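Local coordinates for protein bifunctional cytochrome P450/NADPH--P450 reductase (Deinococcus aerius, PDB 7F3H) that probably hydroxylates organic substrates at a heme iron, as the P450 domain of a self-sufficient monooxygenase fused to its own NADPH-dependent reductase, at residues Q292-V297 and K425-D430. Numbering follows the deposited sequence.
Sequences QAYAEV and KFALSD
The hydroxyl of Y294, hydrogen-bonded to the backbone at F426 and L428 of an edge strand, joins helix 287-300 to strand 426-429 in the outer part of the cytochrome P450 fold, and it illustrates how one side chain can tie a helix to a sheet margin. The two segments run nearly antiparallel, at 170°, yet their axes stay 11.6 Å apart, and the side chain of Y294 reaches from the helix to the strand backbone. Its CB points toward the strand, and CG, beside the backbone N and anti to the carbonyl carbon (chi1 -85°), lets the hydroxyl reach it. OH gives a hydrogen bond to F426 O at 2.8 Å and accepts one from L428 N at 3.2 Å, the latter with an N-H...O angle of 149°. The hydroxyl thus works as donor and acceptor together, engaging the two backbone polar groups that flank A427. F426 O lies at the ring edge, near its plane, and OH meets this oxygen in the carbonyl plane, on a lone pair. Between the two bonds, A427 CA comes within 3.3 Å of OH, while L428 CG lies 3.8 Å from Y294 OH, a van der Waals contact with the hydroxyl. A phenylalanine here would probably leave F426 O and L428 N without this shared partner, so that the strand lost its polar tie to the helix. Only 112 Å² is buried between the segments, so the direct contact rests mainly on the hydroxyl and its two bonds. L423 of helix 408-425, which leads directly into the strand, touches Y294 and A293, and R456 and F462 also meet the tyrosine. On the sheet side, A427 and S429 pair through their backbones with R454 and R452 of the central strand 450-455, while helix 317-329 packs against A293 and V297.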
# COMPACT_ATOMS: atom_id res chain seq x y z
N GLN A 292 -8.98 -4.94 -23.57
CA GLN A 292 -7.84 -4.14 -24.03
C GLN A 292 -6.53 -4.63 -23.44
O GLN A 292 -5.49 -4.66 -24.11
CB GLN A 292 -8.03 -2.67 -23.64
CG GLN A 292 -9.15 -1.92 -24.34
CD GLN A 292 -9.31 -0.53 -23.74
OE1 GLN A 292 -10.22 -0.28 -22.94
NE2 GLN A 292 -8.42 0.38 -24.10
N ALA A 293 -6.55 -5.02 -22.16
CA ALA A 293 -5.33 -5.53 -21.53
C ALA A 293 -4.90 -6.88 -22.12
O ALA A 293 -3.69 -7.14 -22.30
CB ALA A 293 -5.52 -5.63 -20.02
N TYR A 294 -5.85 -7.78 -22.38
CA TYR A 294 -5.51 -9.01 -23.07
C TYR A 294 -4.87 -8.72 -24.44
O TYR A 294 -3.92 -9.41 -24.86
CB TYR A 294 -6.75 -9.88 -23.23
CG TYR A 294 -7.14 -10.79 -22.07
CD1 TYR A 294 -6.23 -11.67 -21.50
CD2 TYR A 294 -8.47 -10.84 -21.63
CE1 TYR A 294 -6.63 -12.54 -20.48
CE2 TYR A 294 -8.86 -11.68 -20.65
CZ TYR A 294 -7.96 -12.53 -20.07
OH TYR A 294 -8.41 -13.37 -19.07
N ALA A 295 -5.41 -7.74 -25.16
CA ALA A 295 -4.84 -7.36 -26.46
C ALA A 295 -3.39 -6.89 -26.32
O ALA A 295 -2.53 -7.25 -27.13
CB ALA A 295 -5.71 -6.27 -27.10
N GLU A 296 -3.12 -6.04 -25.33
CA GLU A 296 -1.75 -5.57 -25.09
C GLU A 296 -0.81 -6.75 -24.80
O GLU A 296 0.28 -6.85 -25.38
CB GLU A 296 -1.77 -4.55 -23.95
CG GLU A 296 -0.45 -4.19 -23.36
CD GLU A 296 -0.50 -2.83 -22.65
OE1 GLU A 296 -0.28 -1.78 -23.31
OE2 GLU A 296 -0.76 -2.82 -21.42
N VAL A 297 -1.24 -7.64 -23.89
CA VAL A 297 -0.45 -8.81 -23.51
C VAL A 297 -0.13 -9.68 -24.72
O VAL A 297 0.99 -10.19 -24.87
CB VAL A 297 -1.19 -9.61 -22.42
CG1 VAL A 297 -0.64 -11.00 -22.28
CG2 VAL A 297 -1.14 -8.89 -21.09
N LYS A 425 -1.44 -16.05 -19.40
CA LYS A 425 -1.81 -17.46 -19.28
C LYS A 425 -3.32 -17.69 -19.14
O LYS A 425 -3.84 -18.67 -19.67
CB LYS A 425 -1.10 -18.11 -18.10
CG LYS A 425 -0.79 -19.60 -18.27
CD LYS A 425 0.53 -19.74 -19.01
CE LYS A 425 1.06 -21.18 -19.00
NZ LYS A 425 0.16 -22.28 -19.46
N PHE A 426 -4.03 -16.83 -18.43
CA PHE A 426 -5.30 -17.25 -17.83
C PHE A 426 -6.49 -16.46 -18.37
O PHE A 426 -6.43 -15.23 -18.49
CB PHE A 426 -5.20 -17.13 -16.31
CG PHE A 426 -4.23 -18.12 -15.72
CD1 PHE A 426 -4.28 -19.46 -16.10
CD2 PHE A 426 -3.24 -17.72 -14.83
CE1 PHE A 426 -3.38 -20.39 -15.58
CE2 PHE A 426 -2.34 -18.63 -14.30
CZ PHE A 426 -2.41 -19.97 -14.68
N ALA A 427 -7.55 -17.20 -18.70
CA ALA A 427 -8.91 -16.67 -18.79
C ALA A 427 -9.50 -16.56 -17.39
O ALA A 427 -9.61 -17.57 -16.68
CB ALA A 427 -9.78 -17.58 -19.65
N LEU A 428 -9.90 -15.34 -17.02
CA LEU A 428 -10.48 -15.02 -15.72
C LEU A 428 -11.98 -15.31 -15.72
O LEU A 428 -12.66 -15.16 -16.75
CB LEU A 428 -10.26 -13.54 -15.39
CG LEU A 428 -8.83 -12.99 -15.29
CD1 LEU A 428 -8.78 -11.67 -14.47
CD2 LEU A 428 -7.81 -14.04 -14.71
N SER A 429 -12.48 -15.75 -14.58
CA SER A 429 -13.85 -16.21 -14.45
C SER A 429 -14.34 -15.94 -13.02
O SER A 429 -13.58 -16.05 -12.05
CB SER A 429 -13.90 -17.70 -14.82
OG SER A 429 -15.12 -18.30 -14.48
N ASP A 430 -15.62 -15.54 -12.91
CA ASP A 430 -16.24 -15.12 -11.66
C ASP A 430 -17.42 -16.03 -11.33
O ASP A 430 -18.54 -15.77 -11.76
CB ASP A 430 -16.69 -13.66 -11.79
CG ASP A 430 -17.40 -13.14 -10.55
OD1 ASP A 430 -17.43 -13.84 -9.51
OD2 ASP A 430 -17.91 -12.00 -10.63